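Local coordinates for protein beta-galactosidase (Geobacillus stearothermophilus, PDB 4OIF) that probably hydrolyses terminal non-reducing beta-D-galactose residues from beta-D-galactosides, as a zinc-containing homotrimeric member of glycosyl hydrolase family 42, at residues V303-D308 / Q348-H352; N408-E412 / I454-V458; N541-R546 / E567-D573; R548-D554 / G596-F602. All blocks are in the same frame, centred on the assembly; numbering follows the deposited sequence.

The four contacts follow the chain from the catalytic barrel into the trimerisation domain. Contact 1 joins helices 296-312 and 341-351 of the barrel. Contact 2 comes next, with centres 11 Å away, and touches it: Arg409 reaches the carbonyl of Ala351. It lies at the edge strand 456-459 of a mixed ten-stranded sheet. Contacts 3 and 4 lie toward the other end of that sheet, about 26 to 32 Å from contact 2 between centres. Their segments alternate along the chain, and strands 541-545 and 548-553 are neighbours, so the two are only 9 Å apart between centres. Contact 2 thus ties barrel to sheet, while contacts 3 and 4 build its far part.

Contact 1 (V303-D308 / Q348-H352); sequences VGFIND and QMIAH
Val303 lies against Gln348 and Met349, where helix 296-312 packs on helix 341-351. Its CG1 stands anti to the backbone N (chi1 179°), which brings this methyl within 3.7 Å of Met349 CE. The two side chains cross at about a right angle. One residue on, Gly304 offers only its backbone. Its CA sits over one face of the His352 ring, 3.9 Å from the ring centroid, in a CH-pi contact. Gln348 NE2 also comes near Gly304, but its hydrogen bond goes to Ala300 O, one turn before Gly304 in helix 296-312. Asn307 lies between Met349 and His352. Its CB touches His352 CB at 3.5 Å. Its amide end lies on the Met349 sulfur, with OD1 3.3 Å from SD and ND2 only slightly farther. OD1 also takes a weak hydrogen bond from Trp283 NE1. Asp308 closes the segment. His352 ND1 donates to Asp308 OD1 at 2.8 Å, and the bond is nearly straight at 170°. The oxygen lies in the ring plane, at the ring edge, and is met on its syn side but 32° out of the carboxylate plane. His352 is the first residue after helix 341-351, and its ring lies on helix 296-312. Arg311 makes a salt bridge to the same OD1, and Tyr446 OH bonds OD2. Both oxygens of this buried carboxylate have partners, which probably favours its ionised form. The bond to ND1, with Gly304 against the ring face, would also fix the rotation of the imidazole.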
loop_
_atom_site.group_PDB
_atom_site.type_symbol
_atom_site.label_atom_id
_atom_site.label_comp_id
_atom_site.label_asym_id
_atom_site.label_seq_id
_atom_site.Cartn_x
_atom_site.Cartn_y
_atom_site.Cartn_z
ATOM N N VAL A 303 19.617 17.893 10.842
ATOM C CA VAL A 303 20.669 18.200 9.883
ATOM C C VAL A 303 22.022 18.259 10.585
ATOM O O VAL A 303 23.016 17.695 10.118
ATOM C CB VAL A 303 20.395 19.529 9.154
ATOM C CG1 VAL A 303 21.516 19.840 8.171
ATOM C CG2 VAL A 303 19.058 19.470 8.435
ATOM N N GLY A 304 22.044 18.929 11.732
ATOM C CA GLY A 304 23.259 19.057 12.512
ATOM C C GLY A 304 23.769 17.702 12.964
ATOM O O GLY A 304 24.972 17.469 12.984
ATOM N N PHE A 305 22.847 16.808 13.319
ATOM C CA PHE A 305 23.216 15.452 13.685
ATOM C C PHE A 305 23.943 14.779 12.530
ATOM O O PHE A 305 25.059 14.244 12.711
ATOM C CB PHE A 305 21.990 14.643 14.086
ATOM C CG PHE A 305 22.293 13.211 14.458
ATOM C CD1 PHE A 305 22.642 12.881 15.762
ATOM C CD2 PHE A 305 22.198 12.186 13.507
ATOM C CE1 PHE A 305 22.904 11.549 16.117
ATOM C CE2 PHE A 305 22.458 10.864 13.846
ATOM C CZ PHE A 305 22.815 10.541 15.159
ATOM N N ILE A 306 23.339 14.807 11.341
ATOM C CA ILE A 306 24.038 14.167 10.212
ATOM C C ILE A 306 25.394 14.827 9.909
ATOM O O ILE A 306 26.384 14.141 9.618
ATOM C CB ILE A 306 23.201 14.163 8.927
ATOM C CG1 ILE A 306 21.992 13.270 9.118
ATOM C CG2 ILE A 306 24.018 13.583 7.768
ATOM C CD1 ILE A 306 22.350 11.796 9.180
ATOM N N ASN A 307 25.451 16.150 9.994
ATOM C CA ASN A 307 26.723 16.834 9.813
ATOM C C ASN A 307 27.754 16.334 10.801
ATOM O O ASN A 307 28.887 16.088 10.441
ATOM C CB ASN A 307 26.559 18.334 9.961
ATOM C CG ASN A 307 25.939 18.977 8.744
ATOM O OD1 ASN A 307 25.882 18.388 7.657
ATOM N ND2 ASN A 307 25.483 20.210 8.915
ATOM N N ASP A 308 27.356 16.170 12.053
ATOM C CA ASP A 308 28.303 15.750 13.059
ATOM C C ASP A 308 28.788 14.344 12.731
ATOM O O ASP A 308 29.985 14.020 12.863
ATOM C CB ASP A 308 27.668 15.832 14.440
ATOM C CG ASP A 308 27.442 17.270 14.880
ATOM O OD1 ASP A 308 28.031 18.187 14.262
ATOM O OD2 ASP A 308 26.678 17.493 15.836
ATOM N N GLN A 348 24.836 27.065 8.591
ATOM C CA GLN A 348 24.793 25.914 9.488
ATOM C C GLN A 348 25.734 24.827 8.999
ATOM O O GLN A 348 26.416 24.160 9.793
ATOM C CB GLN A 348 23.385 25.346 9.616
ATOM C CG GLN A 348 23.328 24.223 10.640
ATOM C CD GLN A 348 22.037 23.429 10.620
ATOM O OE1 GLN A 348 21.346 23.352 9.596
ATOM N NE2 GLN A 348 21.709 22.817 11.758
ATOM N N MET A 349 25.770 24.656 7.681
ATOM C CA MET A 349 26.665 23.675 7.094
ATOM C C MET A 349 28.113 24.006 7.413
ATOM O O MET A 349 28.874 23.121 7.829
ATOM C CB MET A 349 26.447 23.586 5.588
ATOM C CG MET A 349 25.230 22.760 5.221
ATOM S SD MET A 349 25.462 21.026 5.649
ATOM C CE MET A 349 23.805 20.402 5.381
ATOM N N ILE A 350 28.499 25.269 7.233
ATOM C CA ILE A 350 29.874 25.656 7.570
ATOM C C ILE A 350 30.159 25.486 9.076
ATOM O O ILE A 350 31.258 25.119 9.483
ATOM C CB ILE A 350 30.166 27.117 7.145
ATOM C CG1 ILE A 350 29.877 27.297 5.650
ATOM C CG2 ILE A 350 31.619 27.533 7.480
ATOM C CD1 ILE A 350 30.707 26.397 4.763
ATOM N N ALA A 351 29.155 25.736 9.901
ATOM C CA ALA A 351 29.345 25.735 11.341
ATOM C C ALA A 351 29.631 24.330 11.895
ATOM O O ALA A 351 30.331 24.187 12.898
ATOM C CB ALA A 351 28.130 26.336 12.022
ATOM N N HIS A 352 29.090 23.303 11.248
ATOM C CA HIS A 352 29.271 21.938 11.718
ATOM C C HIS A 352 30.425 21.255 11.004
ATOM O O HIS A 352 30.656 20.071 11.210
ATOM C CB HIS A 352 27.987 21.123 11.540
ATOM C CG HIS A 352 26.948 21.390 12.587
ATOM N ND1 HIS A 352 26.788 20.589 13.698
ATOM C CD2 HIS A 352 26.019 22.370 12.694
ATOM C CE1 HIS A 352 25.808 21.068 14.445
ATOM N NE2 HIS A 352 25.323 22.147 13.856
#

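Contact 2 (N408-E412 / I454-V458); sequences NRPAE and IPVDV
Pro455 packs on Ala411. Its CB is 3.9 Å from Ala411 CB, and these two atoms form the apolar part of the contact. The Pro455 carbonyl O lies 3.5 Å from the same Ala411 CB. Arg409 NH2 passes close by Pro455 CA. A water links the Pro455 carbonyl to Glu412 N, donating to Pro455 O at 2.8 Å. No direct hydrogen bond joins the two segments, so waters carry the polar links. Val456 N lies near the plane of the Arg409 guanidinium, at its edge. Another water, between them, accepts from Val456 N at 3.0 Å and takes a weak bond from Arg409 NH2. Asp457 follows, with OD1 3.6 Å from Ala411 CB. A third water donates to this OD1 and to Arg409 O, and accepts from Arg409 NE at 2.9 Å. The arginine can serve it twice because CG sits between the backbone N and the carbonyl carbon (chi1 37°) and the chain bends again at chi3, folding NE back near its own carbonyl. Arg409 NE and Asp457 OD1 stay 5.5 Å apart, with the water between the opposite charges. A fourth water accepts from Ala411 N and donates to Asp457 OD2 at 2.7 Å. Asp457 is also held by Arg311 and Tyr468, and Arg409 NH1 bonds Ala351 O. Segment 408-412 leads from the barrel into strand 413-416, which pairs in parallel with strand 456-459. Helix 438-451 touches Val456, and barrel helix 296-312 meets Asp457 and Val458.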
loop_
_atom_site.group_PDB
_atom_site.type_symbol
_atom_site.label_atom_id
_atom_site.label_comp_id
_atom_site.label_asym_id
_atom_site.label_seq_id
_atom_site.Cartn_x
_atom_site.Cartn_y
_atom_site.Cartn_z
ATOM N N ASN A 408 39.063 22.696 12.583
ATOM C CA ASN A 408 38.345 21.574 13.175
ATOM C C ASN A 408 37.506 22.012 14.370
ATOM O O ASN A 408 37.343 23.216 14.616
ATOM C CB ASN A 408 39.333 20.480 13.577
ATOM C CG ASN A 408 40.051 19.878 12.368
ATOM O OD1 ASN A 408 39.462 19.108 11.597
ATOM N ND2 ASN A 408 41.322 20.233 12.192
ATOM N N ARG A 409 36.954 21.046 15.099
ATOM C CA ARG A 409 36.059 21.370 16.208
ATOM C C ARG A 409 35.882 20.195 17.152
ATOM O O ARG A 409 34.852 19.511 17.128
ATOM C CB ARG A 409 34.694 21.823 15.696
ATOM C CG ARG A 409 34.190 21.095 14.454
ATOM C CD ARG A 409 32.718 21.375 14.253
ATOM N NE ARG A 409 31.937 20.749 15.314
ATOM C CZ ARG A 409 30.729 21.146 15.689
ATOM N NH1 ARG A 409 30.160 22.186 15.098
ATOM N NH2 ARG A 409 30.091 20.502 16.660
ATOM N N PRO A 410 36.883 19.975 18.009
ATOM C CA PRO A 410 36.915 18.814 18.894
ATOM C C PRO A 410 35.740 18.829 19.854
ATOM O O PRO A 410 35.331 19.887 20.334
ATOM C CB PRO A 410 38.248 18.969 19.641
ATOM C CG PRO A 410 39.061 19.903 18.795
ATOM C CD PRO A 410 38.044 20.854 18.220
ATOM N N ALA A 411 35.194 17.653 20.115
ATOM C CA ALA A 411 34.060 17.534 21.011
ATOM C C ALA A 411 34.440 16.653 22.191
ATOM O O ALA A 411 35.256 15.746 22.054
ATOM C CB ALA A 411 32.839 16.963 20.265
ATOM N N GLU A 412 33.852 16.930 23.349
ATOM C CA GLU A 412 34.047 16.093 24.531
ATOM C C GLU A 412 32.935 15.071 24.681
ATOM O O GLU A 412 32.943 14.263 25.613
ATOM C CB GLU A 412 34.111 16.950 25.782
ATOM C CG GLU A 412 35.176 18.006 25.724
ATOM C CD GLU A 412 35.195 18.839 26.965
ATOM O OE1 GLU A 412 34.223 19.593 27.175
ATOM O OE2 GLU A 412 36.171 18.724 27.733
ATOM N N ILE A 454 26.467 22.357 22.861
ATOM C CA ILE A 454 27.609 21.553 23.245
ATOM C C ILE A 454 28.082 20.716 22.061
ATOM O O ILE A 454 27.302 19.970 21.471
ATOM C CB ILE A 454 27.267 20.663 24.435
ATOM C CG1 ILE A 454 26.988 21.558 25.645
ATOM C CG2 ILE A 454 28.396 19.696 24.706
ATOM C CD1 ILE A 454 26.937 20.833 26.939
ATOM N N PRO A 455 29.360 20.865 21.690
ATOM C CA PRO A 455 29.855 20.180 20.495
ATOM C C PRO A 455 29.709 18.676 20.660
ATOM O O PRO A 455 29.933 18.161 21.755
ATOM C CB PRO A 455 31.330 20.603 20.420
ATOM C CG PRO A 455 31.418 21.836 21.249
ATOM C CD PRO A 455 30.413 21.657 22.347
ATOM N N VAL A 456 29.298 17.994 19.596
ATOM C CA VAL A 456 29.139 16.549 19.633
ATOM C C VAL A 456 29.746 15.916 18.386
ATOM O O VAL A 456 29.550 16.407 17.275
ATOM C CB VAL A 456 27.648 16.137 19.750
ATOM C CG1 VAL A 456 27.496 14.626 19.636
ATOM C CG2 VAL A 456 27.073 16.620 21.061
ATOM N N ASP A 457 30.522 14.859 18.589
ATOM C CA ASP A 457 30.912 13.973 17.509
ATOM C C ASP A 457 29.928 12.812 17.476
ATOM O O ASP A 457 29.631 12.220 18.518
ATOM C CB ASP A 457 32.335 13.441 17.710
ATOM C CG ASP A 457 33.410 14.424 17.278
ATOM O OD1 ASP A 457 33.093 15.577 16.919
ATOM O OD2 ASP A 457 34.588 14.035 17.312
ATOM N N VAL A 458 29.414 12.478 16.299
ATOM C CA VAL A 458 28.668 11.227 16.161
ATOM C C VAL A 458 29.596 10.221 15.511
ATOM O O VAL A 458 29.892 10.317 14.329
ATOM C CB VAL A 458 27.382 11.396 15.339
ATOM C CG1 VAL A 458 26.663 10.061 15.188
ATOM C CG2 VAL A 458 26.466 12.413 16.007
HETATM O O HOH W 1 27.638 19.473 17.574
HETATM O O HOH W 2 32.395 18.686 17.256
HETATM O O HOH W 3 36.290 15.689 18.613
HETATM O O HOH W 4 32.100 18.677 23.516
#

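Contact 3 (N541-R546 / E567-D573); sequences NSVHYR and EGVYEDD
His544 and Val569 form the hydrogen-bonded pair of an antiparallel ladder in the trimerisation domain, between strands 541-545 and 565-570. Glu567 and Gly568 make a classic beta bulge opposite Val581 on the next strand. His544 N donates to Val569 O at 2.8 Å, and Val569 N returns a bond to His544 O. Beside them, Val543 CG2 meets Tyr570 CD1 at 3.8 Å on one face of the sheet. On the face carrying His544, Glu571 CG is anti to the carbonyl carbon (chi1 -59°), and the extended chain reaches across to Ser542 and His544. Its OE1 accepts from Ser542 OG at 2.7 Å, on the anti side, and probably also bonds Ser549 OG. OE2 lies against His544 CB at 3.5 Å. With alanine at Glu571, the Ser542 hydroxyl is likely to lose its acceptor and His544 CB its cover. At the far end, Arg546 NH1 makes a salt bridge to Glu567 OE1 at 2.9 Å, in the guanidinium plane, while Glu567 OE2 bonds Ser583 OG. Asn541 ND2 bonds Asp572 O weakly. Asp573 pairs with Arg338 of the second subunit. The salt bridge and the Ser542-Glu571 bond thus add side-chain links to the two backbone bonds of His544 and Val569.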
loop_
_atom_site.group_PDB
_atom_site.type_symbol
_atom_site.label_atom_id
_atom_site.label_comp_id
_atom_site.label_asym_id
_atom_site.label_seq_id
_atom_site.Cartn_x
_atom_site.Cartn_y
_atom_site.Cartn_z
ATOM N N ASN A 541 3.644 4.593 30.101
ATOM C CA ASN A 541 4.089 4.393 31.471
ATOM C C ASN A 541 4.710 5.708 31.915
ATOM O O ASN A 541 4.478 6.748 31.297
ATOM C CB ASN A 541 5.074 3.211 31.593
ATOM C CG ASN A 541 5.001 2.497 32.975
ATOM O OD1 ASN A 541 5.062 3.137 34.027
ATOM N ND2 ASN A 541 4.860 1.172 32.960
ATOM N N SER A 542 5.486 5.663 32.984
ATOM C CA SER A 542 6.165 6.838 33.481
ATOM C C SER A 542 7.263 6.412 34.418
ATOM O O SER A 542 7.148 5.381 35.085
ATOM C CB SER A 542 5.202 7.770 34.204
ATOM O OG SER A 542 4.654 7.123 35.335
ATOM N N VAL A 543 8.327 7.211 34.458
ATOM C CA VAL A 543 9.439 6.996 35.366
ATOM C C VAL A 543 9.563 8.167 36.344
ATOM O O VAL A 543 9.577 9.328 35.949
ATOM C CB VAL A 543 10.760 6.820 34.595
ATOM C CG1 VAL A 543 11.938 6.767 35.553
ATOM C CG2 VAL A 543 10.706 5.567 33.749
ATOM N N HIS A 544 9.636 7.862 37.629
ATOM C CA HIS A 544 9.928 8.887 38.611
ATOM C C HIS A 544 11.431 8.989 38.758
ATOM O O HIS A 544 12.116 7.985 39.023
ATOM C CB HIS A 544 9.274 8.575 39.947
ATOM C CG HIS A 544 9.177 9.758 40.853
ATOM N ND1 HIS A 544 10.149 10.065 41.780
ATOM C CD2 HIS A 544 8.228 10.714 40.969
ATOM C CE1 HIS A 544 9.795 11.155 42.438
ATOM N NE2 HIS A 544 8.635 11.571 41.962
ATOM N N TYR A 545 11.925 10.212 38.575
ATOM C CA TYR A 545 13.347 10.500 38.539
ATOM C C TYR A 545 13.584 11.947 38.987
ATOM O O TYR A 545 12.905 12.875 38.523
ATOM C CB TYR A 545 13.895 10.246 37.130
ATOM C CG TYR A 545 15.281 10.781 36.877
ATOM C CD1 TYR A 545 16.399 10.041 37.212
ATOM C CD2 TYR A 545 15.470 12.022 36.279
ATOM C CE1 TYR A 545 17.669 10.523 36.972
ATOM C CE2 TYR A 545 16.736 12.512 36.034
ATOM C CZ TYR A 545 17.832 11.760 36.385
ATOM O OH TYR A 545 19.095 12.241 36.147
ATOM N N ARG A 546 14.531 12.119 39.907
ATOM C CA ARG A 546 14.820 13.419 40.513
ATOM C C ARG A 546 13.562 14.190 40.876
ATOM O O ARG A 546 13.431 15.349 40.509
ATOM C CB ARG A 546 15.677 14.278 39.584
ATOM C CG ARG A 546 17.007 13.654 39.190
ATOM C CD ARG A 546 17.988 13.674 40.333
ATOM N NE ARG A 546 19.334 13.302 39.910
ATOM C CZ ARG A 546 19.825 12.068 39.990
ATOM N NH1 ARG A 546 19.073 11.090 40.478
ATOM N NH2 ARG A 546 21.067 11.814 39.587
ATOM N N GLU A 567 18.434 5.264 40.113
ATOM C CA GLU A 567 18.214 6.695 39.938
ATOM C C GLU A 567 16.774 7.018 39.608
ATOM O O GLU A 567 16.278 8.091 39.929
ATOM C CB GLU A 567 19.117 7.235 38.840
ATOM C CG GLU A 567 20.570 6.904 39.040
ATOM C CD GLU A 567 21.217 7.782 40.081
ATOM O OE1 GLU A 567 20.503 8.586 40.716
ATOM O OE2 GLU A 567 22.443 7.677 40.267
ATOM N N GLY A 568 16.097 6.088 38.954
ATOM C CA GLY A 568 14.704 6.313 38.621
ATOM C C GLY A 568 13.970 5.003 38.573
ATOM O O GLY A 568 14.588 3.963 38.302
ATOM N N VAL A 569 12.664 5.044 38.829
ATOM C CA VAL A 569 11.857 3.816 38.833
ATOM C C VAL A 569 10.600 3.963 37.999
ATOM O O VAL A 569 10.098 5.075 37.832
ATOM C CB VAL A 569 11.434 3.399 40.275
ATOM C CG1 VAL A 569 12.643 3.225 41.151
ATOM C CG2 VAL A 569 10.464 4.415 40.883
ATOM N N TYR A 570 10.086 2.845 37.482
ATOM C CA TYR A 570 8.803 2.854 36.766
ATOM C C TYR A 570 7.679 3.097 37.762
ATOM O O TYR A 570 7.854 2.846 38.948
ATOM C CB TYR A 570 8.575 1.536 36.014
ATOM C CG TYR A 570 9.668 1.194 35.022
ATOM C CD1 TYR A 570 9.764 1.869 33.802
ATOM C CD2 TYR A 570 10.602 0.202 35.302
ATOM C CE1 TYR A 570 10.759 1.571 32.897
ATOM C CE2 TYR A 570 11.598 -0.106 34.399
ATOM C CZ TYR A 570 11.672 0.578 33.198
ATOM O OH TYR A 570 12.661 0.277 32.297
ATOM N N GLU A 571 6.528 3.571 37.298
ATOM C CA GLU A 571 5.447 3.916 38.218
ATOM C C GLU A 571 4.138 3.156 37.990
ATOM O O GLU A 571 3.202 3.276 38.768
ATOM C CB GLU A 571 5.161 5.416 38.142
ATOM C CG GLU A 571 6.344 6.307 38.473
ATOM C CD GLU A 571 5.932 7.766 38.567
ATOM O OE1 GLU A 571 5.724 8.405 37.514
ATOM O OE2 GLU A 571 5.782 8.264 39.701
ATOM N N ASP A 572 4.055 2.391 36.914
ATOM C CA ASP A 572 2.822 1.683 36.614
ATOM C C ASP A 572 3.146 0.325 36.000
ATOM O O ASP A 572 4.314 -0.037 35.910
ATOM C CB ASP A 572 1.948 2.524 35.682
ATOM C CG ASP A 572 0.465 2.325 35.933
ATOM O OD1 ASP A 572 0.094 1.330 36.598
ATOM O OD2 ASP A 572 -0.332 3.164 35.458
ATOM N N ASP A 573 2.112 -0.414 35.593
ATOM C CA ASP A 573 2.231 -1.772 35.048
ATOM C C ASP A 573 2.902 -2.727 36.045
ATOM O O ASP A 573 3.193 -2.350 37.176
ATOM C CB ASP A 573 2.995 -1.760 33.718
ATOM C CG ASP A 573 2.431 -2.756 32.698
ATOM O OD1 ASP A 573 2.011 -3.866 33.084
ATOM O OD2 ASP A 573 2.415 -2.420 31.493
HETATM O O HOH W 5 4.286 -0.295 30.587
HETATM O O HOH W 6 16.511 10.579 41.224
#

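Contact 4 (R548-D554 / G596-F602); sequences RSYELKD and GRLEDQF
Glu599 OE1 accepts from Glu551 N at 2.7 Å, in a straight bond (169°) that uses its anti lone pair. Its chi1 of 57° turns CG in between N and the carbonyl carbon, and the extended chain then reaches the strand backbone. Glu599 N donates in turn to Glu551 O at 3.0 Å. Arg548 NH1 lies 3.6 Å from Glu599 OE1, a long salt bridge whose placement is doubtful. At the other end, Arg597 NH1 makes a salt bridge to Asp554 OD2 at 2.9 Å, with the oxygen at the guanidinium edge and the two flat groups nearly perpendicular. The same guanidinium bonds Thr435 O, Lys436 O and Tyr501 OH. Were Arg597 a leucine, Asp554 would probably lose its counter-charge, and those oxygens would lose this donor. Lys553 N bonds Arg597 O. Farther out, Leu598 CD2 packs on Leu552 CB at 3.6 Å, on the face away from Lys553. Phe602, at the start of helix 600-613, points its ring edge at the face of Tyr550, a T-shaped pair with centroids 5.5 Å apart and planes at 81°. Glu599 thus extends the pairing of edge strand 597-598 by a side chain, and the Arg597-Asp554 pair adds a charged link.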
loop_
_atom_site.group_PDB
_atom_site.type_symbol
_atom_site.label_atom_id
_atom_site.label_comp_id
_atom_site.label_asym_id
_atom_site.label_seq_id
_atom_site.Cartn_x
_atom_site.Cartn_y
_atom_site.Cartn_z
ATOM N N ARG A 548 10.542 14.106 39.779
ATOM C CA ARG A 548 9.533 14.387 38.763
ATOM C C ARG A 548 9.060 13.073 38.111
ATOM O O ARG A 548 9.777 12.076 38.134
ATOM C CB ARG A 548 10.114 15.365 37.727
ATOM C CG ARG A 548 9.161 15.897 36.660
ATOM C CD ARG A 548 9.962 16.636 35.577
ATOM N NE ARG A 548 9.158 17.195 34.479
ATOM C CZ ARG A 548 8.497 16.470 33.573
ATOM N NH1 ARG A 548 8.502 15.148 33.641
ATOM N NH2 ARG A 548 7.814 17.061 32.602
ATOM N N SER A 549 7.846 13.058 37.566
ATOM C CA SER A 549 7.433 11.966 36.690
ATOM C C SER A 549 7.708 12.327 35.243
ATOM O O SER A 549 7.468 13.463 34.832
ATOM C CB SER A 549 5.958 11.638 36.871
ATOM O OG SER A 549 5.784 10.794 37.984
ATOM N N TYR A 550 8.211 11.358 34.479
ATOM C CA TYR A 550 8.495 11.537 33.046
ATOM C C TYR A 550 7.749 10.483 32.233
ATOM O O TYR A 550 7.749 9.315 32.589
ATOM C CB TYR A 550 9.999 11.449 32.765
ATOM C CG TYR A 550 10.845 12.509 33.446
ATOM C CD1 TYR A 550 11.368 12.303 34.716
ATOM C CD2 TYR A 550 11.129 13.713 32.810
ATOM C CE1 TYR A 550 12.147 13.264 35.332
ATOM C CE2 TYR A 550 11.902 14.682 33.419
ATOM C CZ TYR A 550 12.406 14.453 34.677
ATOM O OH TYR A 550 13.173 15.415 35.282
ATOM N N GLU A 551 7.115 10.882 31.140
ATOM C CA GLU A 551 6.325 9.925 30.373
ATOM C C GLU A 551 7.160 8.888 29.608
ATOM O O GLU A 551 8.180 9.211 29.002
ATOM C CB GLU A 551 5.413 10.653 29.388
ATOM C CG GLU A 551 4.331 9.746 28.793
ATOM C CD GLU A 551 3.605 10.381 27.625
ATOM O OE1 GLU A 551 2.355 10.364 27.617
ATOM O OE2 GLU A 551 4.287 10.895 26.714
ATOM N N LEU A 552 6.708 7.637 29.645
ATOM C CA LEU A 552 7.342 6.569 28.889
ATOM C C LEU A 552 6.441 6.101 27.761
ATOM O O LEU A 552 5.224 5.950 27.944
ATOM C CB LEU A 552 7.690 5.382 29.794
ATOM C CG LEU A 552 8.375 4.167 29.157
ATOM C CD1 LEU A 552 9.268 3.489 30.188
ATOM C CD2 LEU A 552 7.387 3.159 28.568
ATOM N N LYS A 553 7.063 5.843 26.612
ATOM C CA LYS A 553 6.401 5.224 25.465
ATOM C C LYS A 553 7.269 4.137 24.821
ATOM O O LYS A 553 8.494 4.143 24.972
ATOM C CB LYS A 553 6.039 6.286 24.415
ATOM C CG LYS A 553 5.047 7.310 24.924
ATOM C CD LYS A 553 4.445 8.139 23.816
ATOM C CE LYS A 553 5.456 9.027 23.131
ATOM N NZ LYS A 553 4.795 9.809 22.035
ATOM N N ASP A 554 6.613 3.206 24.127
ATOM C CA ASP A 554 7.248 2.250 23.205
ATOM C C ASP A 554 8.005 1.098 23.854
ATOM O O ASP A 554 7.752 -0.062 23.526
ATOM C CB ASP A 554 8.204 2.976 22.247
ATOM C CG ASP A 554 7.501 4.007 21.385
ATOM O OD1 ASP A 554 6.264 3.912 21.213
ATOM O OD2 ASP A 554 8.193 4.910 20.867
ATOM N N GLY A 596 13.919 2.889 29.794
ATOM C CA GLY A 596 12.716 3.131 29.030
ATOM C C GLY A 596 12.901 4.293 28.091
ATOM O O GLY A 596 13.849 5.061 28.225
ATOM N N ARG A 597 11.999 4.421 27.128
ATOM C CA ARG A 597 12.071 5.524 26.183
ATOM C C ARG A 597 11.219 6.677 26.720
ATOM O O ARG A 597 9.987 6.592 26.810
ATOM C CB ARG A 597 11.625 5.083 24.792
ATOM C CG ARG A 597 11.563 6.215 23.790
ATOM C CD ARG A 597 11.173 5.707 22.425
ATOM N NE ARG A 597 12.254 4.968 21.772
ATOM C CZ ARG A 597 12.102 4.287 20.639
ATOM N NH1 ARG A 597 10.911 4.241 20.045
ATOM N NH2 ARG A 597 13.135 3.649 20.109
ATOM N N LEU A 598 11.893 7.748 27.108
ATOM C CA LEU A 598 11.257 8.776 27.909
ATOM C C LEU A 598 11.178 10.093 27.143
ATOM O O LEU A 598 11.991 10.347 26.254
ATOM C CB LEU A 598 12.024 8.939 29.227
ATOM C CG LEU A 598 12.114 7.655 30.074
ATOM C CD1 LEU A 598 12.923 7.881 31.325
ATOM C CD2 LEU A 598 10.745 7.165 30.449
ATOM N N GLU A 599 10.185 10.910 27.478
ATOM C CA GLU A 599 10.004 12.230 26.864
ATOM C C GLU A 599 11.266 13.101 26.882
ATOM O O GLU A 599 12.208 12.841 27.631
ATOM C CB GLU A 599 8.881 12.971 27.571
ATOM C CG GLU A 599 9.116 13.111 29.068
ATOM C CD GLU A 599 8.071 13.981 29.731
ATOM O OE1 GLU A 599 7.383 13.490 30.653
ATOM O OE2 GLU A 599 7.939 15.154 29.324
ATOM N N ASP A 600 11.267 14.136 26.046
ATOM C CA ASP A 600 12.406 15.046 25.882
ATOM C C ASP A 600 12.975 15.611 27.187
ATOM O O ASP A 600 14.201 15.697 27.381
ATOM C CB ASP A 600 11.992 16.210 24.990
ATOM C CG ASP A 600 11.885 15.823 23.531
ATOM O OD1 ASP A 600 12.574 14.875 23.095
ATOM O OD2 ASP A 600 11.126 16.496 22.808
ATOM N N GLN A 601 12.073 16.001 28.075
ATOM C CA GLN A 601 12.458 16.670 29.299
ATOM C C GLN A 601 13.356 15.770 30.127
ATOM O O GLN A 601 14.268 16.255 30.807
ATOM C CB GLN A 601 11.225 17.090 30.110
ATOM C CG GLN A 601 11.540 18.083 31.217
ATOM C CD GLN A 601 12.258 19.313 30.680
ATOM O OE1 GLN A 601 11.886 19.852 29.635
ATOM N NE2 GLN A 601 13.311 19.743 31.378
ATOM N N PHE A 602 13.118 14.461 30.061
ATOM C CA PHE A 602 13.971 13.535 30.804
ATOM C C PHE A 602 15.405 13.655 30.350
ATOM O O PHE A 602 16.300 13.785 31.176
ATOM C CB PHE A 602 13.549 12.074 30.668
ATOM C CG PHE A 602 14.544 11.121 31.294
ATOM C CD1 PHE A 602 14.554 10.912 32.662
ATOM C CD2 PHE A 602 15.490 10.476 30.528
ATOM C CE1 PHE A 602 15.480 10.059 33.244
ATOM C CE2 PHE A 602 16.415 9.624 31.113
ATOM C CZ PHE A 602 16.407 9.418 32.468
#